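Local coordinates for SAP-like pentraxin (Limulus polyphemus, PDB 3FLP), which binds two calcium ions per subunit and probably acts as an invertebrate lectin that recognises sugars, assembled as doubly stacked rings of seven subunits, at residues P20-M25 with D199-D204; P29-L34 with H132-G137; G48-C53 with T64-K69; Q58-I63 with G143-K148; L74-Q79 with V102-S107. One frame throughout, in Å; residues are numbered along the deposited sequence.

Contact 1 of 5, residues P20-M25 with D199-D204; sequences PHLRFM and DSFVAD
Phe201 lays its CB over the centre of the Phe24 ring, 4.0 Å from CB to the ring centroid, a CH-pi contact from the neighbouring strand. The two rings themselves are turned 56° apart. On the same face of the sheet Leu22 puts CD1 over the Phe201 ring, offset toward the rim, 4.2 Å from the centroid. Phe201 has CG between its backbone N and carbonyl carbon (chi1 57°), which sets its ring alongside Leu22 and Phe24. The other face carries His21, Arg23, Val202 and Asp204. There Val202 CG2 sits over one face of the Arg23 guanidinium, 3.7 Å from NH2, and His21 CE1 lies 3.6 Å from Asp204 CB, the two side chains running side by side.

Antiparallel pairing sets this register. His21 with Asp204 and Arg23 with Val202 are hydrogen-bonded pairs, and the bond from Val202 N to Arg23 O is 2.7 Å long and nearly straight at 169°. Met25 N adds a bond to Ser200 O, 3.0 Å. Further out, His21 ND1 bonds Phe19 O and Trp196 meets the Phe201 ring nearly parallel. Phe201, Val202 and Ala203 also pair with an antiparallel strand of a second subunit, continuing the sheet. One face is thus aromatic and aliphatic, the other mixed; there Asp204 approaches Asp204 of the second subunit, a closeness that would probably disfavour both being ionised.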
# COMPACT_ATOMS: atom_id res chain seq x y z
N PRO A 20 -11.99 50.42 -12.84
CA PRO A 20 -11.37 49.21 -12.30
C PRO A 20 -10.87 48.30 -13.43
O PRO A 20 -11.60 48.03 -14.39
CB PRO A 20 -12.48 48.58 -11.46
CG PRO A 20 -13.74 49.12 -12.09
CD PRO A 20 -13.39 50.54 -12.39
N HIS A 21 -9.63 47.83 -13.32
CA HIS A 21 -9.07 46.97 -14.36
C HIS A 21 -7.79 46.28 -13.93
O HIS A 21 -7.22 46.57 -12.88
CB HIS A 21 -8.75 47.79 -15.62
CG HIS A 21 -7.55 48.68 -15.47
ND1 HIS A 21 -7.58 49.85 -14.74
CD2 HIS A 21 -6.29 48.56 -15.94
CE1 HIS A 21 -6.38 50.42 -14.77
NE2 HIS A 21 -5.58 49.66 -15.50
N LEU A 22 -7.35 45.35 -14.77
CA LEU A 22 -6.11 44.63 -14.56
C LEU A 22 -5.31 44.85 -15.84
O LEU A 22 -5.89 44.98 -16.92
CB LEU A 22 -6.36 43.12 -14.42
CG LEU A 22 -7.38 42.59 -13.41
CD1 LEU A 22 -7.28 41.06 -13.37
CD2 LEU A 22 -7.11 43.17 -12.04
N ARG A 23 -3.99 44.91 -15.72
CA ARG A 23 -3.13 45.07 -16.88
C ARG A 23 -1.96 44.12 -16.66
O ARG A 23 -1.23 44.23 -15.67
CB ARG A 23 -2.60 46.50 -17.02
CG ARG A 23 -1.81 46.72 -18.32
CD ARG A 23 -1.22 48.13 -18.43
NE ARG A 23 -0.06 48.29 -17.57
CZ ARG A 23 0.02 49.15 -16.56
NH1 ARG A 23 -1.01 49.93 -16.26
NH2 ARG A 23 1.12 49.22 -15.83
N PHE A 24 -1.79 43.16 -17.57
CA PHE A 24 -0.70 42.22 -17.41
C PHE A 24 0.64 42.89 -17.67
O PHE A 24 0.80 43.66 -18.63
CB PHE A 24 -0.91 41.01 -18.31
CG PHE A 24 -1.97 40.08 -17.80
CD1 PHE A 24 -3.32 40.38 -17.99
CD2 PHE A 24 -1.63 38.95 -17.07
CE1 PHE A 24 -4.32 39.56 -17.46
CE2 PHE A 24 -2.63 38.12 -16.52
CZ PHE A 24 -3.97 38.43 -16.72
N MET A 25 1.60 42.61 -16.79
CA MET A 25 2.93 43.19 -16.87
C MET A 25 3.73 42.80 -18.11
O MET A 25 4.48 43.61 -18.63
CB MET A 25 3.72 42.82 -15.61
CG MET A 25 3.13 43.36 -14.31
SD MET A 25 3.15 45.18 -14.28
CE MET A 25 4.89 45.47 -13.98
N ASP A 199 0.89 34.74 -13.91
CA ASP A 199 1.41 35.79 -14.76
C ASP A 199 1.00 37.11 -14.11
O ASP A 199 -0.19 37.42 -13.98
CB ASP A 199 0.84 35.66 -16.18
CG ASP A 199 1.49 34.51 -16.96
OD1 ASP A 199 2.69 34.61 -17.27
OD2 ASP A 199 0.80 33.50 -17.24
N SER A 200 1.99 37.88 -13.69
CA SER A 200 1.79 39.15 -13.00
C SER A 200 0.92 40.16 -13.71
O SER A 200 0.98 40.32 -14.93
CB SER A 200 3.15 39.79 -12.72
OG SER A 200 3.96 38.91 -11.97
N PHE A 201 0.12 40.88 -12.93
CA PHE A 201 -0.74 41.91 -13.47
C PHE A 201 -0.94 43.04 -12.47
O PHE A 201 -0.89 42.82 -11.26
CB PHE A 201 -2.09 41.32 -13.89
CG PHE A 201 -2.83 40.60 -12.79
CD1 PHE A 201 -3.62 41.31 -11.88
CD2 PHE A 201 -2.77 39.22 -12.69
CE1 PHE A 201 -4.34 40.65 -10.89
CE2 PHE A 201 -3.49 38.54 -11.69
CZ PHE A 201 -4.28 39.26 -10.79
N VAL A 202 -1.13 44.24 -12.99
CA VAL A 202 -1.35 45.41 -12.16
C VAL A 202 -2.84 45.47 -11.86
O VAL A 202 -3.67 45.25 -12.74
CB VAL A 202 -0.94 46.69 -12.89
CG1 VAL A 202 -1.24 47.91 -12.04
CG2 VAL A 202 0.54 46.66 -13.20
N ALA A 203 -3.19 45.74 -10.60
CA ALA A 203 -4.59 45.86 -10.20
C ALA A 203 -4.79 47.34 -9.90
O ALA A 203 -4.00 47.94 -9.18
CB ALA A 203 -4.86 45.02 -8.96
N ASP A 204 -5.84 47.94 -10.45
CA ASP A 204 -6.05 49.36 -10.21
C ASP A 204 -7.51 49.78 -10.14
O ASP A 204 -8.40 49.06 -10.57
CB ASP A 204 -5.34 50.18 -11.30
CG ASP A 204 -4.87 51.54 -10.79
OD1 ASP A 204 -5.30 51.96 -9.70
OD2 ASP A 204 -4.08 52.19 -11.50

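Contact 2 of 5, residues P29-L34 with H132-G137; sequences PAVRQL and HQISAG
Ile134 N gives its hydrogen to Val31 O over 3.0 Å, the shorter of two backbone bonds. The return bond, from Val31 N to Ile134 O, is 3.2 Å long. Together they make one isolated antiparallel bridge. Beside it, water 1 lies within hydrogen-bonding distance of Pro29 O (2.9 Å) and Ser135 O and can bridge them, though it cannot donate to every acceptor near it. Val31 and Ile134 point the same way, and Val31 CG2, held between its backbone N and carbonyl carbon, meets Ile134 CD1 at 3.8 Å. Ala30 CB and Ala136 CB touch at 4.0 Å. Arg32 runs beside Gln133 with guanidinium and amide planes 54° apart; its guanidinium also makes a cation-pi contact with Phe43 of a third subunit. The bridge joins the chain leading into strand 33-42 to the loop between strands 120-125 and 139-142. Ile134 packs inward on Phe62 of strand 60-68 and Trp106 of strand 100-107, in different sheets, and His132 NE2 bonds Gln61 OE1.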
# COMPACT_ATOMS: atom_id res chain seq x y z
N PRO A 29 3.39 37.40 -27.02
CA PRO A 29 4.29 37.16 -28.16
C PRO A 29 3.39 37.26 -29.39
O PRO A 29 2.18 37.44 -29.25
CB PRO A 29 4.77 35.74 -27.93
CG PRO A 29 3.53 35.08 -27.35
CD PRO A 29 3.04 36.13 -26.36
N ALA A 30 3.97 37.16 -30.58
CA ALA A 30 3.17 37.19 -31.80
C ALA A 30 2.37 35.89 -31.79
O ALA A 30 2.91 34.84 -31.41
CB ALA A 30 4.07 37.25 -33.02
N VAL A 31 1.10 35.93 -32.19
CA VAL A 31 0.29 34.71 -32.23
C VAL A 31 -0.56 34.68 -33.48
O VAL A 31 -0.97 35.72 -34.00
CB VAL A 31 -0.68 34.60 -31.01
CG1 VAL A 31 0.09 34.62 -29.69
CG2 VAL A 31 -1.70 35.74 -31.06
N ARG A 32 -0.84 33.48 -33.99
CA ARG A 32 -1.71 33.37 -35.14
C ARG A 32 -3.02 32.72 -34.73
O ARG A 32 -3.96 32.63 -35.51
CB ARG A 32 -1.04 32.62 -36.30
CG ARG A 32 -0.24 31.39 -35.97
CD ARG A 32 0.17 30.71 -37.28
NE ARG A 32 1.09 31.51 -38.09
CZ ARG A 32 1.25 31.36 -39.41
NH1 ARG A 32 0.54 30.46 -40.07
NH2 ARG A 32 2.14 32.09 -40.07
N GLN A 33 -3.08 32.31 -33.46
CA GLN A 33 -4.27 31.69 -32.88
C GLN A 33 -4.34 32.06 -31.41
O GLN A 33 -3.32 32.31 -30.76
CB GLN A 33 -4.21 30.16 -32.99
CG GLN A 33 -4.15 29.61 -34.40
CD GLN A 33 -4.00 28.10 -34.41
OE1 GLN A 33 -3.10 27.55 -33.77
NE2 GLN A 33 -4.87 27.42 -35.15
N LEU A 34 -5.55 32.08 -30.86
CA LEU A 34 -5.71 32.42 -29.46
C LEU A 34 -6.99 31.86 -28.88
O LEU A 34 -8.06 31.93 -29.50
CB LEU A 34 -5.69 33.94 -29.30
CG LEU A 34 -5.28 34.50 -27.94
CD1 LEU A 34 -3.80 34.20 -27.67
CD2 LEU A 34 -5.50 36.01 -27.94
N HIS A 132 -4.83 36.93 -40.49
CA HIS A 132 -4.24 37.91 -39.59
C HIS A 132 -3.39 37.29 -38.50
O HIS A 132 -3.74 36.25 -37.94
CB HIS A 132 -5.32 38.77 -38.92
CG HIS A 132 -4.77 39.79 -37.98
ND1 HIS A 132 -4.07 40.90 -38.41
CD2 HIS A 132 -4.79 39.86 -36.63
CE1 HIS A 132 -3.69 41.61 -37.36
NE2 HIS A 132 -4.11 41.00 -36.27
N GLN A 133 -2.26 37.93 -38.22
CA GLN A 133 -1.35 37.49 -37.18
C GLN A 133 -1.20 38.67 -36.23
O GLN A 133 -0.78 39.75 -36.64
CB GLN A 133 0.02 37.14 -37.74
CG GLN A 133 0.06 35.84 -38.53
CD GLN A 133 1.47 35.49 -38.97
OE1 GLN A 133 2.41 35.51 -38.16
NE2 GLN A 133 1.63 35.17 -40.25
N ILE A 134 -1.54 38.48 -34.97
CA ILE A 134 -1.41 39.55 -33.99
C ILE A 134 0.08 39.80 -33.79
O ILE A 134 0.82 38.91 -33.37
CB ILE A 134 -2.09 39.16 -32.66
CG1 ILE A 134 -3.58 38.92 -32.90
CG2 ILE A 134 -1.88 40.26 -31.62
CD1 ILE A 134 -4.32 38.37 -31.71
N SER A 135 0.51 41.02 -34.09
CA SER A 135 1.91 41.37 -33.94
C SER A 135 2.38 41.27 -32.49
O SER A 135 1.59 41.45 -31.56
CB SER A 135 2.16 42.78 -34.50
OG SER A 135 1.06 43.62 -34.25
N ALA A 136 3.66 40.97 -32.32
CA ALA A 136 4.27 40.82 -31.01
C ALA A 136 4.19 42.08 -30.16
O ALA A 136 4.19 43.19 -30.69
CB ALA A 136 5.73 40.40 -31.17
N GLY A 137 4.13 41.90 -28.85
CA GLY A 137 4.10 43.05 -27.95
C GLY A 137 2.74 43.54 -27.52
O GLY A 137 2.61 44.67 -27.06
O HOH W 1 0.95 40.02 -29.26

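Contact 3 of 5, residues G48-C53 with T64-K69; sequences GYIFSC and TSMYVK
Tyr49 and Ser65 face one another as a non-hydrogen-bonded pair, with Ser65 CB over one face of the phenol ring and offset toward its rim. That CB lies 4.0 Å from the ring centroid, 23° off the normal, a CH-pi contact. Ile50 CD1 makes a loose touch with Met66 CG, 4.3 Å. Strands 48-55 and 60-68 form a beta hairpin within one of the two sheets of the pentraxin jelly-roll sandwich, and Gly48 with Met66 exchange two backbone bonds, 3.1 Å from Gly48 N to Met66 O. Farther along, the regular pairing is broken at Ile50, and both Ile50 and Phe51 turn their amides to Thr64. Thr64 OG1 stands between the backbone N and carbonyl carbon (chi1 61°), from where it accepts a 2.9 Å bond from Phe51 N and lies close to Phe51 CB. Thr64 O accepts Ile50 N, and Thr64 N bonds Phe51 O at 2.9 Å. Tyr49 also packs against Glu145 and Glu157, both calcium ligands.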
# COMPACT_ATOMS: atom_id res chain seq x y z
N GLY A 48 -20.12 44.69 -22.60
CA GLY A 48 -18.93 45.01 -21.83
C GLY A 48 -17.77 44.24 -22.43
O GLY A 48 -17.96 43.12 -22.90
N TYR A 49 -16.58 44.83 -22.43
CA TYR A 49 -15.41 44.14 -22.98
C TYR A 49 -14.60 43.54 -21.84
O TYR A 49 -14.23 44.23 -20.89
CB TYR A 49 -14.55 45.12 -23.79
CG TYR A 49 -15.27 45.56 -25.04
CD1 TYR A 49 -16.28 46.51 -24.98
CD2 TYR A 49 -15.00 44.94 -26.27
CE1 TYR A 49 -17.03 46.84 -26.11
CE2 TYR A 49 -15.74 45.26 -27.40
CZ TYR A 49 -16.75 46.20 -27.32
OH TYR A 49 -17.50 46.50 -28.43
N ILE A 50 -14.33 42.24 -21.96
CA ILE A 50 -13.60 41.51 -20.93
C ILE A 50 -12.10 41.46 -21.14
O ILE A 50 -11.33 41.92 -20.29
CB ILE A 50 -14.15 40.07 -20.83
CG1 ILE A 50 -15.65 40.12 -20.52
CG2 ILE A 50 -13.41 39.29 -19.75
CD1 ILE A 50 -16.34 38.78 -20.59
N PHE A 51 -11.69 40.89 -22.26
CA PHE A 51 -10.27 40.74 -22.61
C PHE A 51 -9.93 41.70 -23.76
O PHE A 51 -10.47 41.59 -24.86
CB PHE A 51 -10.02 39.28 -23.00
CG PHE A 51 -8.59 38.94 -23.31
CD1 PHE A 51 -8.04 39.22 -24.56
CD2 PHE A 51 -7.80 38.29 -22.37
CE1 PHE A 51 -6.73 38.86 -24.87
CE2 PHE A 51 -6.48 37.91 -22.67
CZ PHE A 51 -5.95 38.20 -23.91
N SER A 52 -9.02 42.63 -23.50
CA SER A 52 -8.61 43.62 -24.49
C SER A 52 -7.10 43.58 -24.73
O SER A 52 -6.31 43.72 -23.79
CB SER A 52 -9.01 45.02 -24.00
OG SER A 52 -8.39 46.05 -24.75
N CYS A 53 -6.70 43.37 -25.98
CA CYS A 53 -5.30 43.32 -26.36
C CYS A 53 -4.97 44.43 -27.36
O CYS A 53 -5.62 44.55 -28.39
CB CYS A 53 -4.96 41.96 -26.97
SG CYS A 53 -3.22 41.82 -27.44
N THR A 64 -12.61 40.58 -26.56
CA THR A 64 -13.76 39.73 -26.29
C THR A 64 -14.81 40.58 -25.58
O THR A 64 -14.48 41.54 -24.89
CB THR A 64 -13.41 38.54 -25.37
OG1 THR A 64 -12.92 39.04 -24.12
CG2 THR A 64 -12.35 37.65 -26.02
N SER A 65 -16.07 40.22 -25.75
CA SER A 65 -17.15 40.96 -25.13
C SER A 65 -18.37 40.07 -24.99
O SER A 65 -18.41 38.95 -25.50
CB SER A 65 -17.52 42.16 -26.00
OG SER A 65 -17.89 41.73 -27.30
N MET A 66 -19.38 40.59 -24.30
CA MET A 66 -20.62 39.85 -24.11
C MET A 66 -21.72 40.82 -23.79
O MET A 66 -21.48 41.98 -23.45
CB MET A 66 -20.49 38.87 -22.94
CG MET A 66 -20.46 39.57 -21.57
SD MET A 66 -20.85 38.49 -20.15
CE MET A 66 -22.64 38.66 -20.08
N TYR A 67 -22.95 40.34 -23.91
CA TYR A 67 -24.12 41.10 -23.54
C TYR A 67 -25.26 40.10 -23.49
O TYR A 67 -25.15 39.01 -24.03
CB TYR A 67 -24.39 42.27 -24.50
CG TYR A 67 -24.93 41.93 -25.86
CD1 TYR A 67 -26.29 41.73 -26.07
CD2 TYR A 67 -24.08 41.88 -26.97
CE1 TYR A 67 -26.79 41.50 -27.34
CE2 TYR A 67 -24.57 41.65 -28.24
CZ TYR A 67 -25.92 41.46 -28.42
OH TYR A 67 -26.40 41.23 -29.69
N VAL A 68 -26.32 40.47 -22.78
CA VAL A 68 -27.47 39.59 -22.64
C VAL A 68 -28.63 40.17 -23.42
O VAL A 68 -28.97 41.34 -23.25
CB VAL A 68 -27.85 39.48 -21.15
CG1 VAL A 68 -29.01 38.51 -20.98
CG2 VAL A 68 -26.63 39.02 -20.35
N LYS A 69 -29.22 39.36 -24.30
CA LYS A 69 -30.35 39.80 -25.11
C LYS A 69 -31.57 40.01 -24.21
O LYS A 69 -31.58 39.59 -23.05
CB LYS A 69 -30.73 38.77 -26.17
CG LYS A 69 -29.61 38.29 -27.08
CD LYS A 69 -29.07 39.40 -27.96
CE LYS A 69 -30.05 39.83 -29.05
NZ LYS A 69 -29.46 40.95 -29.87

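Contact 4 of 5, residues Q58-I63 with G143-K148; sequences QDNQFI and GQEQDK. With CA (calcium ion), chain O; CA (calcium ion), chain P.
Asp59 and Asn60 meet Glu145, Gln146 and Asp147 through metal bonds to one calcium ion (chain O). Asn60 OD1 binds it at 2.3 Å and Asp59 OD2 at 2.4 Å. Glu145 grips it with both carboxylate oxygens, their plane 82° from that of the Asn60 amide, while Gln146 O, Asp147 OD1 and water 3 complete seven ligand atoms. The second calcium ion (chain P) shares Glu145 OE1, 2.5 Å away, and Asp147 OD1; Asp147 OD2, waters 4 and 5, Glu154 and Glu157 supply the rest.

No direct hydrogen bond joins the segments; water 2 links them, donating to Asp59 O and Glu145 OE2, each at 2.7 Å. Asn60 ND2 donates to water 3 and to Gln79 OE1.

Van der Waals contact is slight: Ile63 CD1 lies 3.3 Å from Glu145 OE2. Because carboxylate oxygens of Asp59, Glu145 and Asp147 gather with neutral carbonyl oxygens, the ions probably offset the repulsion, forming the paired calcium site through which pentraxins, probably this one too, bind ligands.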
# COMPACT_ATOMS: atom_id res chain seq x y z
N GLN A 58 -2.22 49.31 -33.17
CA GLN A 58 -3.58 48.78 -33.22
C GLN A 58 -4.14 48.52 -31.82
O GLN A 58 -3.85 47.50 -31.21
CB GLN A 58 -3.59 47.48 -34.03
CG GLN A 58 -4.94 46.77 -34.13
CD GLN A 58 -6.04 47.68 -34.62
OE1 GLN A 58 -6.69 48.37 -33.83
NE2 GLN A 58 -6.25 47.71 -35.93
N ASP A 59 -4.95 49.45 -31.33
CA ASP A 59 -5.53 49.30 -30.00
C ASP A 59 -6.58 48.19 -29.93
O ASP A 59 -6.95 47.75 -28.83
CB ASP A 59 -6.14 50.63 -29.52
CG ASP A 59 -7.28 51.13 -30.40
OD1 ASP A 59 -7.11 51.22 -31.64
OD2 ASP A 59 -8.36 51.45 -29.85
N ASN A 60 -7.04 47.73 -31.09
CA ASN A 60 -8.06 46.69 -31.15
C ASN A 60 -7.57 45.40 -31.82
O ASN A 60 -8.20 44.89 -32.74
CB ASN A 60 -9.29 47.24 -31.89
CG ASN A 60 -10.00 48.34 -31.12
OD1 ASN A 60 -9.43 48.95 -30.20
ND2 ASN A 60 -11.26 48.62 -31.48
N GLN A 61 -6.45 44.86 -31.34
CA GLN A 61 -5.90 43.63 -31.89
C GLN A 61 -6.80 42.42 -31.64
O GLN A 61 -7.06 41.62 -32.54
CB GLN A 61 -4.51 43.37 -31.30
CG GLN A 61 -3.40 44.18 -31.95
CD GLN A 61 -2.97 43.61 -33.30
OE1 GLN A 61 -3.64 42.75 -33.87
NE2 GLN A 61 -1.84 44.10 -33.81
N PHE A 62 -7.29 42.30 -30.41
CA PHE A 62 -8.14 41.18 -30.05
C PHE A 62 -8.99 41.61 -28.85
O PHE A 62 -8.45 41.99 -27.82
CB PHE A 62 -7.26 39.98 -29.70
CG PHE A 62 -8.00 38.71 -29.50
CD1 PHE A 62 -8.64 38.44 -28.30
CD2 PHE A 62 -8.06 37.76 -30.51
CE1 PHE A 62 -9.31 37.25 -28.10
CE2 PHE A 62 -8.73 36.57 -30.33
CZ PHE A 62 -9.36 36.31 -29.12
N ILE A 63 -10.31 41.57 -29.00
CA ILE A 63 -11.17 41.98 -27.90
C ILE A 63 -12.40 41.09 -27.77
O ILE A 63 -13.13 40.88 -28.73
CB ILE A 63 -11.67 43.44 -28.06
CG1 ILE A 63 -10.83 44.18 -29.11
CG2 ILE A 63 -11.56 44.16 -26.73
CD1 ILE A 63 -11.33 45.58 -29.40
N GLY A 143 -11.33 43.94 -18.20
CA GLY A 143 -12.37 44.77 -17.63
C GLY A 143 -12.62 46.12 -18.29
O GLY A 143 -13.64 46.76 -18.01
N GLN A 144 -11.70 46.55 -19.15
CA GLN A 144 -11.85 47.81 -19.85
C GLN A 144 -11.40 47.62 -21.30
O GLN A 144 -10.66 46.68 -21.61
CB GLN A 144 -10.99 48.92 -19.20
CG GLN A 144 -11.29 49.25 -17.73
CD GLN A 144 -12.68 49.85 -17.50
OE1 GLN A 144 -13.27 50.45 -18.40
NE2 GLN A 144 -13.19 49.70 -16.29
N GLU A 145 -11.83 48.51 -22.19
CA GLU A 145 -11.48 48.46 -23.60
C GLU A 145 -10.40 49.53 -23.84
O GLU A 145 -10.62 50.70 -23.56
CB GLU A 145 -12.73 48.77 -24.43
CG GLU A 145 -12.77 48.20 -25.86
CD GLU A 145 -11.88 48.96 -26.83
OE1 GLU A 145 -12.04 50.19 -26.95
OE2 GLU A 145 -11.04 48.31 -27.49
N GLN A 146 -9.23 49.12 -24.33
CA GLN A 146 -8.13 50.07 -24.58
C GLN A 146 -8.25 50.84 -25.90
O GLN A 146 -8.57 50.25 -26.94
CB GLN A 146 -6.78 49.34 -24.61
CG GLN A 146 -6.41 48.55 -23.37
CD GLN A 146 -5.18 47.67 -23.61
OE1 GLN A 146 -4.04 48.13 -23.55
NE2 GLN A 146 -5.42 46.39 -23.90
N ASP A 147 -8.00 52.14 -25.84
CA ASP A 147 -8.00 52.98 -27.04
C ASP A 147 -6.56 53.46 -27.19
O ASP A 147 -6.20 54.15 -28.14
CB ASP A 147 -8.95 54.17 -26.90
CG ASP A 147 -10.39 53.76 -27.12
OD1 ASP A 147 -10.62 52.76 -27.82
OD2 ASP A 147 -11.30 54.44 -26.59
N LYS A 148 -5.75 53.07 -26.21
CA LYS A 148 -4.32 53.37 -26.17
C LYS A 148 -3.74 52.29 -25.26
O LYS A 148 -4.47 51.69 -24.45
CB LYS A 148 -4.04 54.75 -25.58
CG LYS A 148 -4.56 54.93 -24.17
CD LYS A 148 -3.80 56.02 -23.41
CE LYS A 148 -3.93 57.38 -24.06
NZ LYS A 148 -3.32 58.43 -23.19
CA CA O . -10.21 50.51 -28.64
CA CA P . -12.86 52.56 -26.60
O HOH W 2 -8.89 46.75 -27.24
O HOH W 3 -12.18 51.01 -29.83
O HOH W 4 -12.07 52.67 -24.37
O HOH W 5 -14.16 52.11 -28.52

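Contact 5 of 5, residues L74-Q79 with V102-S107; sequences LNLGLQ and VCHVWS
Leu76 and Val102 reach toward each other tip to tip, Leu76 CD2 lying 3.7 Å from Val102 CG1 and Leu76 CD1 3.8 Å from the same methyl. The valine places CG1 anti to its backbone N (chi1 165°), which turns that branch across to the leucine. Leu74 CD2 adds a looser touch on Val102 CG2 at 4.3 Å. Toward the other end, Leu78 crosses Trp106 at about a right angle, its CD2 4.0 Å from Trp106 CB and next to the indole CD1. Between these apolar groups stands the His104 ring. Leu76 CB approaches it obliquely, at 3.9 Å from His104 NE2, and Leu78 CB comes at its edge. NE2 also makes the one hydrogen bond across the contact, to Gly77 O at 3.0 Å; its angle of 124° at the hydrogen marks it as weak. The indole NE1 of Trp106 is held by Val128 O instead.

The strand segments approach no closer than 8.6 Å, axis to axis, at 36°, so this is face-to-face packing between the two sheets of the sandwich. Strand 73-80 lies between 60-68 and 86-90 in one sheet, while strand 100-107 lies between 33-42 and 112-117 in the other, where Cys103 is disulfide-bonded to Cys37.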
# COMPACT_ATOMS: atom_id res chain seq x y z
N LEU A 74 -27.49 34.63 -23.86
CA LEU A 74 -26.11 35.10 -23.85
C LEU A 74 -25.56 35.29 -25.25
O LEU A 74 -25.73 34.43 -26.11
CB LEU A 74 -25.21 34.12 -23.10
CG LEU A 74 -23.71 34.46 -23.11
CD1 LEU A 74 -23.46 35.76 -22.36
CD2 LEU A 74 -22.92 33.32 -22.49
N ASN A 75 -24.90 36.42 -25.48
CA ASN A 75 -24.29 36.71 -26.77
C ASN A 75 -22.80 36.99 -26.53
O ASN A 75 -22.44 37.86 -25.74
CB ASN A 75 -24.96 37.91 -27.43
CG ASN A 75 -25.90 37.50 -28.54
OD1 ASN A 75 -26.82 36.70 -28.34
ND2 ASN A 75 -25.68 38.04 -29.73
N LEU A 76 -21.95 36.23 -27.20
CA LEU A 76 -20.51 36.40 -27.04
C LEU A 76 -19.92 37.00 -28.30
O LEU A 76 -20.15 36.51 -29.41
CB LEU A 76 -19.84 35.05 -26.72
CG LEU A 76 -20.32 34.38 -25.43
CD1 LEU A 76 -19.74 32.98 -25.33
CD2 LEU A 76 -19.90 35.24 -24.22
N GLY A 77 -19.15 38.07 -28.12
CA GLY A 77 -18.55 38.73 -29.26
C GLY A 77 -17.04 38.70 -29.30
O GLY A 77 -16.37 38.53 -28.28
N LEU A 78 -16.52 38.86 -30.51
CA LEU A 78 -15.09 38.88 -30.74
C LEU A 78 -14.77 39.92 -31.81
O LEU A 78 -15.51 40.08 -32.78
CB LEU A 78 -14.61 37.51 -31.21
CG LEU A 78 -13.12 37.42 -31.57
CD1 LEU A 78 -12.27 37.70 -30.32
CD2 LEU A 78 -12.80 36.04 -32.14
N GLN A 79 -13.66 40.62 -31.62
CA GLN A 79 -13.21 41.60 -32.58
C GLN A 79 -11.71 41.35 -32.76
O GLN A 79 -10.99 41.23 -31.78
CB GLN A 79 -13.48 43.03 -32.09
CG GLN A 79 -12.76 44.09 -32.90
CD GLN A 79 -13.18 45.52 -32.57
OE1 GLN A 79 -12.47 46.47 -32.89
NE2 GLN A 79 -14.35 45.68 -31.95
N VAL A 102 -16.92 30.81 -19.81
CA VAL A 102 -16.96 31.30 -21.18
C VAL A 102 -15.60 31.16 -21.83
O VAL A 102 -14.56 31.36 -21.18
CB VAL A 102 -17.42 32.79 -21.21
CG1 VAL A 102 -17.12 33.42 -22.56
CG2 VAL A 102 -18.91 32.88 -20.92
N CYS A 103 -15.60 30.81 -23.10
CA CYS A 103 -14.36 30.67 -23.82
C CYS A 103 -14.50 31.14 -25.27
O CYS A 103 -15.50 30.87 -25.92
CB CYS A 103 -13.89 29.21 -23.77
SG CYS A 103 -12.11 29.08 -24.10
N HIS A 104 -13.49 31.86 -25.74
CA HIS A 104 -13.44 32.36 -27.11
C HIS A 104 -12.29 31.66 -27.81
O HIS A 104 -11.15 31.71 -27.33
CB HIS A 104 -13.19 33.87 -27.16
CG HIS A 104 -14.37 34.70 -26.76
ND1 HIS A 104 -14.87 34.72 -25.48
CD2 HIS A 104 -15.12 35.58 -27.47
CE1 HIS A 104 -15.87 35.58 -25.41
NE2 HIS A 104 -16.04 36.12 -26.61
N VAL A 105 -12.57 31.02 -28.93
CA VAL A 105 -11.56 30.32 -29.71
C VAL A 105 -11.37 31.03 -31.05
O VAL A 105 -12.33 31.17 -31.82
CB VAL A 105 -11.99 28.86 -29.96
CG1 VAL A 105 -11.06 28.19 -30.96
CG2 VAL A 105 -11.99 28.09 -28.63
N TRP A 106 -10.15 31.47 -31.33
CA TRP A 106 -9.87 32.17 -32.58
C TRP A 106 -8.67 31.61 -33.31
O TRP A 106 -7.62 31.35 -32.72
CB TRP A 106 -9.61 33.65 -32.34
CG TRP A 106 -9.17 34.36 -33.60
CD1 TRP A 106 -9.94 34.62 -34.70
CD2 TRP A 106 -7.86 34.84 -33.90
NE1 TRP A 106 -9.18 35.23 -35.67
CE2 TRP A 106 -7.90 35.38 -35.21
CE3 TRP A 106 -6.64 34.86 -33.20
CZ2 TRP A 106 -6.78 35.94 -35.83
CZ3 TRP A 106 -5.52 35.42 -33.82
CH2 TRP A 106 -5.60 35.95 -35.13
N SER A 107 -8.82 31.44 -34.62
CA SER A 107 -7.74 30.94 -35.45
C SER A 107 -7.57 31.84 -36.66
O SER A 107 -8.46 31.92 -37.51
CB SER A 107 -8.05 29.51 -35.92
OG SER A 107 -7.00 29.01 -36.72

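Contacts 1 and 3 are strand pairings in the same sheet, their centres 17 Å apart, whereas contact 5 packs that sheet against the other. Contact 4 holds the first calcium site and part of the second, and touches all four others. Gln144 NE2 reaches Pro20 O of contact 1 at 3.0 Å, and Ile50 O of contact 3 takes Gly143 N. Of the four, contact 3 has its centre nearest to contact 4, about 11 Å, and shares strand 60-68 with it; contacts 3 and 5 are nearer still, 8 Å between centres, joined through Ser65 O and Gly77 N. From side chain to calcium ion, Tyr49 is about 7 Å away, His21 and Leu78 about 13 Å, and Ile134 about 14 Å.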